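PDB 5EJY: myosin-I heavy chain from Dictyostelium discoideum, which is an actin-based motor with ATPase activity that takes part in the early steps of phagocytosis and in adhesion. Local coordinates for residues 321-326 against 332-337; 313-318 against 400-405; 338-343 against 394-399. One frame throughout, in Å; residues are numbered along the deposited sequence.

Overall arrangement
This chain is a MyTH4-FERM segment of the myosin tail, and all three contacts lie in its central FERM domain, the helical lobe. Three helices take part in pairs. Contact 1 joins helix 304-322 and the turn after it to helix 331-346, contact 2 joins helix 304-322 to helix 390-402, and contact 3 joins helix 331-346 to helix 390-402. The centres lie about 10 to 12 Å apart. Along the chain, contact 1 closes before contact 3 opens, and both are nested inside the loop closed by contact 2. Together they hold three helices of this lobe to one another, in the tail and not in the motor domain.

Contact 1: 321-326 against 332-337; sequences DLFNSN and DYQISI
Phe323 and Gln334 mark the closest backbone approach, with their CA atoms 6.6 Å apart. Segment 321-326 leaves helix 304-322 and runs into a turn, while 332-337 is helical throughout. The contact thus joins two consecutive helices of the central FERM lobe across their short connection. After Phe323 the chain bends through an Asx turn. In it Asn324 OD1 accepts a bond from the backbone N of Asn326.

One hydrogen bond crosses the contact. Gln334 NE2 donates to Leu322 O over 3.0 Å. The bond is almost straight, with an N-H...O angle of 172°. It meets a lone pair of the carbonyl, and the carbonyl oxygen lies in the plane of the Gln334 amide. The extended chain beyond CG carries the amide to this carbonyl, and the bond gives a buried amide nitrogen its acceptor.

The Phe323 ring lies next to the aliphatic part of the same glutamine. Its CE1 is 3.7 Å from Gln334 CB. The backbone oxygen of Gln334 sits at the ring edge, near the ring plane. Ile337 CD1 also reaches Phe323 CE1, at 3.9 Å. The same methyl touches Leu322 CB more loosely, at 4.3 Å.

Leu322 reaches Tyr333 with a single methyl. CD1 lies 3.7 Å from Tyr333 CE1 and 3.6 Å from Tyr333 OH. The hydroxyl is paired with Leu400 O, so the leucine packs against a phenol that is already held.

Helix 390-402 and the loop after it complete the surroundings. Leu401 touches both Leu322 and Tyr333, and His404 meets the Tyr333 ring edge-to-face. Beyond Gln334, Ile370 of helix 368-373 packs against the glutamine.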
loop_
_atom_site.group_PDB
_atom_site.type_symbol
_atom_site.label_atom_id
_atom_site.label_comp_id
_atom_site.label_asym_id
_atom_site.label_seq_id
_atom_site.Cartn_x
_atom_site.Cartn_y
_atom_site.Cartn_z
ATOM N N ASP A 321 -9.577 10.322 16.749
ATOM C CA ASP A 321 -10.446 11.027 15.825
ATOM C C ASP A 321 -11.268 12.098 16.565
ATOM O O ASP A 321 -11.521 13.167 16.027
ATOM C CB ASP A 321 -11.371 10.068 15.079
ATOM C CG ASP A 321 -10.650 9.289 13.978
ATOM O OD1 ASP A 321 -9.574 9.728 13.532
ATOM O OD2 ASP A 321 -11.173 8.247 13.554
ATOM N N LEU A 322 -11.681 11.808 17.792
ATOM C CA LEU A 322 -12.490 12.769 18.550
ATOM C C LEU A 322 -11.651 13.931 19.071
ATOM O O LEU A 322 -12.189 14.921 19.587
ATOM C CB LEU A 322 -13.277 12.065 19.663
ATOM C CG LEU A 322 -14.285 11.062 19.109
ATOM C CD1 LEU A 322 -15.051 10.352 20.208
ATOM C CD2 LEU A 322 -15.252 11.772 18.149
ATOM N N PHE A 323 -10.334 13.821 18.910
ATOM C CA PHE A 323 -9.406 14.909 19.217
ATOM C C PHE A 323 -9.078 15.698 17.947
ATOM O O PHE A 323 -8.288 16.645 17.972
ATOM C CB PHE A 323 -8.110 14.379 19.864
ATOM C CG PHE A 323 -8.114 14.418 21.385
ATOM C CD1 PHE A 323 -9.294 14.288 22.099
ATOM C CD2 PHE A 323 -6.931 14.595 22.091
ATOM C CE1 PHE A 323 -9.299 14.330 23.488
ATOM C CE2 PHE A 323 -6.926 14.635 23.480
ATOM C CZ PHE A 323 -8.116 14.503 24.178
ATOM N N ASN A 324 -9.698 15.298 16.841
ATOM C CA ASN A 324 -9.496 15.935 15.546
ATOM C C ASN A 324 -10.616 16.955 15.326
ATOM O O ASN A 324 -11.785 16.580 15.311
ATOM C CB ASN A 324 -9.541 14.851 14.458
ATOM C CG ASN A 324 -9.271 15.389 13.058
ATOM O OD1 ASN A 324 -9.558 16.542 12.750
ATOM N ND2 ASN A 324 -8.719 14.541 12.201
ATOM N N SER A 325 -10.272 18.233 15.166
ATOM C CA SER A 325 -11.306 19.272 15.041
ATOM C C SER A 325 -12.253 19.059 13.846
ATOM O O SER A 325 -13.381 19.547 13.855
ATOM C CB SER A 325 -10.698 20.685 15.016
ATOM O OG SER A 325 -9.810 20.852 13.927
ATOM N N ASN A 326 -11.806 18.323 12.832
ATOM C CA ASN A 326 -12.674 18.023 11.689
ATOM C C ASN A 326 -13.828 17.116 12.072
ATOM O O ASN A 326 -14.822 17.036 11.351
ATOM C CB ASN A 326 -11.887 17.360 10.551
ATOM C CG ASN A 326 -10.995 18.329 9.811
ATOM O OD1 ASN A 326 -11.320 19.507 9.671
ATOM N ND2 ASN A 326 -9.864 17.836 9.324
ATOM N N ASP A 332 -15.590 20.325 26.170
ATOM C CA ASP A 332 -16.058 19.633 27.366
ATOM C C ASP A 332 -15.901 18.128 27.185
ATOM O O ASP A 332 -15.390 17.434 28.069
ATOM C CB ASP A 332 -17.528 19.946 27.656
ATOM C CG ASP A 332 -17.733 21.317 28.294
ATOM O OD1 ASP A 332 -16.752 21.947 28.752
ATOM O OD2 ASP A 332 -18.903 21.753 28.345
ATOM N N TYR A 333 -16.360 17.624 26.045
ATOM C CA TYR A 333 -16.274 16.190 25.779
ATOM C C TYR A 333 -14.829 15.718 25.726
ATOM O O TYR A 333 -14.471 14.719 26.355
ATOM C CB TYR A 333 -16.975 15.815 24.478
ATOM C CG TYR A 333 -16.868 14.337 24.184
ATOM C CD1 TYR A 333 -15.805 13.827 23.445
ATOM C CD2 TYR A 333 -17.818 13.451 24.665
ATOM C CE1 TYR A 333 -15.700 12.464 23.188
ATOM C CE2 TYR A 333 -17.729 12.101 24.414
ATOM C CZ TYR A 333 -16.669 11.609 23.672
ATOM O OH TYR A 333 -16.596 10.258 23.429
ATOM N N GLN A 334 -13.999 16.434 24.975
ATOM C CA GLN A 334 -12.599 16.059 24.855
ATOM C C GLN A 334 -11.951 16.038 26.235
ATOM O O GLN A 334 -11.150 15.150 26.561
ATOM C CB GLN A 334 -11.871 17.006 23.905
ATOM C CG GLN A 334 -12.392 16.921 22.469
ATOM C CD GLN A 334 -11.873 18.042 21.588
ATOM O OE1 GLN A 334 -11.658 19.164 22.050
ATOM N NE2 GLN A 334 -11.665 17.742 20.307
ATOM N N ILE A 335 -12.324 17.012 27.053
ATOM C CA ILE A 335 -11.829 17.094 28.420
ATOM C C ILE A 335 -12.209 15.860 29.216
ATOM O O ILE A 335 -11.392 15.328 29.967
ATOM C CB ILE A 335 -12.387 18.340 29.152
ATOM C CG1 ILE A 335 -11.752 19.607 28.592
ATOM C CG2 ILE A 335 -12.092 18.257 30.638
ATOM C CD1 ILE A 335 -10.245 19.547 28.584
ATOM N N SER A 336 -13.452 15.411 29.064
ATOM C CA SER A 336 -13.925 14.268 29.831
ATOM C C SER A 336 -13.196 12.960 29.479
ATOM O O SER A 336 -12.808 12.207 30.372
ATOM C CB SER A 336 -15.429 14.093 29.666
ATOM O OG SER A 336 -15.749 13.871 28.309
ATOM N N ILE A 337 -13.013 12.683 28.190
ATOM C CA ILE A 337 -12.266 11.478 27.802
ATOM C C ILE A 337 -10.767 11.587 28.089
ATOM O O ILE A 337 -10.141 10.626 28.558
ATOM C CB ILE A 337 -12.523 11.056 26.331
ATOM C CG1 ILE A 337 -12.208 12.196 25.355
ATOM C CG2 ILE A 337 -13.962 10.558 26.157
ATOM C CD1 ILE A 337 -12.286 11.777 23.856
#

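Contact 2: 313-318 against 400-405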
loop_
_atom_site.group_PDB
_atom_site.type_symbol
_atom_site.label_atom_id
_atom_site.label_comp_id
_atom_site.label_asym_id
_atom_site.label_seq_id
_atom_site.Cartn_x
_atom_site.Cartn_y
_atom_site.Cartn_z
ATOM N N PHE A 313 -7.769 -1.700 19.722
ATOM C CA PHE A 313 -7.162 -0.916 18.648
ATOM C C PHE A 313 -8.150 0.191 18.260
ATOM O O PHE A 313 -7.778 1.363 18.108
ATOM C CB PHE A 313 -6.846 -1.792 17.419
ATOM C CG PHE A 313 -5.503 -2.511 17.488
ATOM C CD1 PHE A 313 -4.404 -1.921 18.084
ATOM C CD2 PHE A 313 -5.348 -3.776 16.915
ATOM C CE1 PHE A 313 -3.170 -2.589 18.134
ATOM C CE2 PHE A 313 -4.130 -4.440 16.954
ATOM C CZ PHE A 313 -3.039 -3.846 17.564
ATOM N N TYR A 314 -9.413 -0.178 18.111
ATOM C CA TYR A 314 -10.406 0.809 17.693
ATOM C C TYR A 314 -10.596 1.973 18.681
ATOM O O TYR A 314 -10.702 3.125 18.258
ATOM C CB TYR A 314 -11.755 0.161 17.357
ATOM C CG TYR A 314 -12.806 1.211 17.073
ATOM C CD1 TYR A 314 -12.625 2.134 16.044
ATOM C CD2 TYR A 314 -13.950 1.314 17.855
ATOM C CE1 TYR A 314 -13.572 3.128 15.786
ATOM C CE2 TYR A 314 -14.915 2.307 17.594
ATOM C CZ TYR A 314 -14.718 3.198 16.562
ATOM O OH TYR A 314 -15.666 4.179 16.311
ATOM N N TYR A 315 -10.643 1.690 19.982
ATOM C CA TYR A 315 -10.802 2.767 20.964
ATOM C C TYR A 315 -9.712 3.819 20.820
ATOM O O TYR A 315 -9.975 5.008 20.961
ATOM C CB TYR A 315 -10.804 2.247 22.407
ATOM C CG TYR A 315 -11.866 1.225 22.711
ATOM C CD1 TYR A 315 -13.088 1.246 22.064
ATOM C CD2 TYR A 315 -11.630 0.210 23.643
ATOM C CE1 TYR A 315 -14.058 0.294 22.342
ATOM C CE2 TYR A 315 -12.591 -0.734 23.929
ATOM C CZ TYR A 315 -13.801 -0.689 23.277
ATOM O OH TYR A 315 -14.756 -1.642 23.563
ATOM N N HIS A 316 -8.481 3.391 20.555
ATOM C CA HIS A 316 -7.389 4.346 20.357
ATOM C C HIS A 316 -7.653 5.219 19.141
ATOM O O HIS A 316 -7.385 6.421 19.153
ATOM C CB HIS A 316 -6.051 3.624 20.171
ATOM C CG HIS A 316 -5.581 2.903 21.393
ATOM N ND1 HIS A 316 -5.732 1.544 21.559
ATOM C CD2 HIS A 316 -4.967 3.352 22.511
ATOM C CE1 HIS A 316 -5.227 1.185 22.725
ATOM N NE2 HIS A 316 -4.753 2.264 23.320
ATOM N N GLN A 317 -8.152 4.590 18.083
ATOM C CA GLN A 317 -8.478 5.286 16.835
ATOM C C GLN A 317 -9.590 6.316 17.038
ATOM O O GLN A 317 -9.466 7.462 16.620
ATOM C CB GLN A 317 -8.903 4.261 15.786
ATOM C CG GLN A 317 -9.588 4.818 14.550
ATOM C CD GLN A 317 -9.916 3.720 13.550
ATOM O OE1 GLN A 317 -9.202 2.724 13.470
ATOM N NE2 GLN A 317 -11.011 3.880 12.814
ATOM N N LEU A 318 -10.680 5.887 17.661
ATOM C CA LEU A 318 -11.816 6.773 17.920
ATOM C C LEU A 318 -11.438 7.936 18.828
ATOM O O LEU A 318 -11.812 9.080 18.571
ATOM C CB LEU A 318 -12.966 5.981 18.526
ATOM C CG LEU A 318 -14.248 6.749 18.868
ATOM C CD1 LEU A 318 -14.780 7.533 17.663
ATOM C CD2 LEU A 318 -15.272 5.749 19.353
ATOM N N LEU A 400 -17.793 6.688 27.462
ATOM C CA LEU A 400 -17.931 7.993 26.821
ATOM C C LEU A 400 -17.637 7.915 25.326
ATOM O O LEU A 400 -18.270 8.602 24.513
ATOM C CB LEU A 400 -16.991 8.999 27.483
ATOM C CG LEU A 400 -17.420 9.498 28.863
ATOM C CD1 LEU A 400 -16.323 10.320 29.517
ATOM C CD2 LEU A 400 -18.711 10.316 28.741
ATOM N N LEU A 401 -16.660 7.086 24.971
ATOM C CA LEU A 401 -16.298 6.882 23.572
ATOM C C LEU A 401 -17.420 6.165 22.842
ATOM O O LEU A 401 -17.839 6.582 21.760
ATOM C CB LEU A 401 -14.984 6.084 23.451
ATOM C CG LEU A 401 -13.692 6.774 23.899
ATOM C CD1 LEU A 401 -12.503 5.814 23.799
ATOM C CD2 LEU A 401 -13.423 8.025 23.071
ATOM N N GLU A 402 -17.919 5.088 23.440
ATOM C CA GLU A 402 -18.915 4.243 22.788
ATOM C C GLU A 402 -20.261 4.941 22.562
ATOM O O GLU A 402 -21.044 4.520 21.710
ATOM C CB GLU A 402 -19.135 2.948 23.577
ATOM C CG GLU A 402 -18.021 1.926 23.423
ATOM C CD GLU A 402 -17.893 1.415 21.997
ATOM O OE1 GLU A 402 -18.826 1.643 21.199
ATOM O OE2 GLU A 402 -16.862 0.786 21.673
ATOM N N LYS A 403 -20.529 5.994 23.326
ATOM C CA LYS A 403 -21.815 6.689 23.221
ATOM C C LYS A 403 -21.750 7.944 22.351
ATOM O O LYS A 403 -22.770 8.608 22.138
ATOM C CB LYS A 403 -22.365 7.044 24.609
ATOM C CG LYS A 403 -22.731 5.837 25.465
ATOM C CD LYS A 403 -23.790 4.970 24.797
ATOM C CE LYS A 403 -24.206 3.805 25.691
ATOM N N HIS A 404 -20.562 8.278 21.853
ATOM C CA HIS A 404 -20.437 9.413 20.934
ATOM C C HIS A 404 -21.114 9.087 19.608
ATOM O O HIS A 404 -21.052 7.946 19.155
ATOM C CB HIS A 404 -18.970 9.764 20.706
ATOM C CG HIS A 404 -18.769 11.088 20.039
ATOM N ND1 HIS A 404 -18.939 11.270 18.682
ATOM C CD2 HIS A 404 -18.427 12.297 20.545
ATOM C CE1 HIS A 404 -18.702 12.536 18.382
ATOM N NE2 HIS A 404 -18.384 13.178 19.493
ATOM N N PRO A 405 -21.795 10.081 18.992
ATOM C CA PRO A 405 -22.484 9.876 17.714
ATOM C C PRO A 405 -21.618 9.206 16.640
ATOM O O PRO A 405 -22.140 8.469 15.810
ATOM C CB PRO A 405 -22.834 11.310 17.272
ATOM C CG PRO A 405 -22.974 12.058 18.528
ATOM C CD PRO A 405 -21.975 11.456 19.495
#
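Leu318 and Leu401 make the apolar part of this contact, while a carboxylate oxygen of Glu402 meets the aromatic edge of Tyr315. The CA atoms of the two leucines are the nearest across the segments, at 7.2 Å. Leu318 CD2 lies 4.1 Å from Leu401 CB and comes closer to the backbone, 3.6 Å from Leu401 O. CG of Leu318 stands anti to its own backbone N (chi1 180°), which swings it toward the other helix, and the next torsion presents CD2. Leu401 answers with CD1, which lies against Tyr315 CB at 4.2 Å and Tyr315 O at 3.9 Å. It therefore sits beside the base of the tyrosine and touches its main chain as well.

The ring of Tyr315 reaches further out. Glu402 OE2 comes to its edge, near the ring plane, only 2.9 Å from Tyr315 CE1. The ring and carboxylate planes stand 81° apart, so the groups do not stack. Glu402 bends at chi2 (-64°), which turns its carboxylate back toward the ring.

Further out, Glu402 OE1 has a weak hydrogen bond to Asn408 ND2, and Tyr314 OH bonds to Asn408 N. Val398, on the same helix as Glu402, packs on the Tyr315 ring.

With an alanine in place of Tyr315, the Glu402 carboxylate would probably lose its ring-edge neighbour and be freer to turn, though CB would still lie near Leu401.

No hydrogen bond crosses between the segments. Apolar packing of Leu318, Leu401 and the base of Tyr315 joins sequence-distant helices of the central FERM lobe, together with the Glu402 ring-edge contact. That is probably a close C-H...O contact, and its short distance suggests some crowding.

Contact 3: 338-343 against 394-399; sequences GSLKLQ and KKQMVQ
Leu340 carries this contact against Gln396 and Met397. The two helical segments run nearly antiparallel, with their axes at 156° and 8.7 Å apart at closest approach. This is side-by-side helix packing within the central FERM lobe.

Leu340 can be followed outward from its backbone. CB meets Met397 CB at 4.0 Å, where the helices come near each other. CG stands anti to the carbonyl carbon, beside the backbone N (chi1 -75°), and from it the two methyls spread over the other helix. CD1 makes the closest contacts. It lies 3.5 Å from Gln396 CB and equally near the backbone N of Met397, so one methyl covers the link between these two residues. CD2 is more loosely placed, 4.1 Å from Gln396 CB. It also lies near OE1 of that side chain. The leucine and the glutamine cross at about a right angle, and Gln396 contributes mainly its CB.

Met397 turns its sulfur to the other side of Leu340. SD lies 3.8 Å from Lys341 CB, a packing contact with the first carbon of the lysine. The rest of the lysine chain is extended and leads away, and its NZ donates to Lys364 O. The contact with the methionine therefore involves the base of Lys341, not its charge.

Leu340 also touches Leu400, one turn further along helix 390-402, and His385 in a loop. Gln396 reaches Leu388. Lys341 packs on Phe319 of helix 304-322. On another side, Leu342 faces helix 375-383 through Phe378 and Tyr382, which places helix 331-346 between that helix and helix 390-402.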
loop_
_atom_site.group_PDB
_atom_site.type_symbol
_atom_site.label_atom_id
_atom_site.label_comp_id
_atom_site.label_asym_id
_atom_site.label_seq_id
_atom_site.Cartn_x
_atom_site.Cartn_y
_atom_site.Cartn_z
ATOM N N GLY A 338 -10.186 12.750 27.823
ATOM C CA GLY A 338 -8.761 12.943 28.029
ATOM C C GLY A 338 -8.356 12.928 29.494
ATOM O O GLY A 338 -7.261 12.467 29.839
ATOM N N SER A 339 -9.234 13.429 30.361
ATOM C CA SER A 339 -8.954 13.439 31.798
ATOM C C SER A 339 -8.998 12.031 32.385
ATOM O O SER A 339 -8.213 11.698 33.271
ATOM C CB SER A 339 -9.911 14.376 32.552
ATOM O OG SER A 339 -11.235 13.867 32.572
ATOM N N LEU A 340 -9.925 11.212 31.899
ATOM C CA LEU A 340 -9.986 9.813 32.310
ATOM C C LEU A 340 -8.752 9.045 31.840
ATOM O O LEU A 340 -8.189 8.236 32.588
ATOM C CB LEU A 340 -11.276 9.151 31.814
ATOM C CG LEU A 340 -12.522 9.567 32.601
ATOM C CD1 LEU A 340 -13.799 9.141 31.904
ATOM C CD2 LEU A 340 -12.468 9.002 34.027
ATOM N N LYS A 341 -8.318 9.313 30.610
ATOM C CA LYS A 341 -7.128 8.663 30.062
ATOM C C LYS A 341 -5.894 8.998 30.905
ATOM O O LYS A 341 -5.023 8.150 31.131
ATOM C CB LYS A 341 -6.919 9.071 28.601
ATOM C CG LYS A 341 -5.725 8.413 27.909
ATOM C CD LYS A 341 -5.680 8.788 26.426
ATOM C CE LYS A 341 -4.273 8.679 25.830
ATOM N NZ LYS A 341 -4.226 9.275 24.449
ATOM N N LEU A 342 -5.826 10.234 31.384
ATOM C CA LEU A 342 -4.704 10.648 32.217
ATOM C C LEU A 342 -4.738 9.942 33.570
ATOM O O LEU A 342 -3.699 9.526 34.088
ATOM C CB LEU A 342 -4.692 12.170 32.403
ATOM C CG LEU A 342 -3.489 12.746 33.158
ATOM C CD1 LEU A 342 -2.175 12.268 32.556
ATOM C CD2 LEU A 342 -3.551 14.276 33.177
ATOM N N GLN A 343 -5.929 9.792 34.138
ATOM C CA GLN A 343 -6.063 9.106 35.418
ATOM C C GLN A 343 -5.655 7.641 35.272
ATOM O O GLN A 343 -5.095 7.033 36.195
ATOM C CB GLN A 343 -7.496 9.203 35.936
ATOM C CG GLN A 343 -7.723 8.528 37.292
ATOM C CD GLN A 343 -6.858 9.106 38.412
ATOM O OE1 GLN A 343 -6.647 8.458 39.444
ATOM N NE2 GLN A 343 -6.353 10.320 38.214
ATOM N N LYS A 394 -10.561 3.560 32.969
ATOM C CA LYS A 394 -10.670 3.031 31.612
ATOM C C LYS A 394 -12.119 2.725 31.217
ATOM O O LYS A 394 -12.545 3.054 30.111
ATOM C CB LYS A 394 -9.792 1.787 31.416
ATOM C CG LYS A 394 -9.752 1.298 29.961
ATOM C CD LYS A 394 -8.934 0.021 29.811
ATOM C CE LYS A 394 -8.791 -0.389 28.346
ATOM N NZ LYS A 394 -7.554 0.181 27.728
ATOM N N LYS A 395 -12.874 2.092 32.110
ATOM C CA LYS A 395 -14.268 1.759 31.815
ATOM C C LYS A 395 -15.116 3.006 31.522
ATOM O O LYS A 395 -15.956 3.007 30.616
ATOM C CB LYS A 395 -14.891 0.962 32.964
ATOM N N GLN A 396 -14.894 4.066 32.286
ATOM C CA GLN A 396 -15.640 5.297 32.082
ATOM C C GLN A 396 -15.304 5.922 30.726
ATOM O O GLN A 396 -16.197 6.365 30.013
ATOM C CB GLN A 396 -15.373 6.292 33.212
ATOM C CG GLN A 396 -15.948 5.888 34.562
ATOM C CD GLN A 396 -15.951 7.044 35.546
ATOM O OE1 GLN A 396 -16.296 8.170 35.191
ATOM N NE2 GLN A 396 -15.549 6.777 36.784
ATOM N N MET A 397 -14.017 5.951 30.381
ATOM C CA MET A 397 -13.562 6.476 29.089
ATOM C C MET A 397 -14.205 5.717 27.928
ATOM O O MET A 397 -14.757 6.320 27.002
ATOM C CB MET A 397 -12.034 6.402 28.990
ATOM C CG MET A 397 -11.432 7.082 27.759
ATOM S SD MET A 397 -9.670 6.734 27.584
ATOM C CE MET A 397 -9.717 4.966 27.270
ATOM N N VAL A 398 -14.135 4.390 27.981
ATOM C CA VAL A 398 -14.717 3.559 26.932
ATOM C C VAL A 398 -16.217 3.807 26.780
ATOM O O VAL A 398 -16.747 3.803 25.670
ATOM C CB VAL A 398 -14.430 2.063 27.175
ATOM C CG1 VAL A 398 -15.232 1.192 26.221
ATOM C CG2 VAL A 398 -12.937 1.794 27.025
ATOM N N GLN A 399 -16.899 4.030 27.900
ATOM C CA GLN A 399 -18.319 4.348 27.867
ATOM C C GLN A 399 -18.563 5.658 27.124
ATOM O O GLN A 399 -19.435 5.733 26.270
ATOM C CB GLN A 399 -18.888 4.440 29.287
#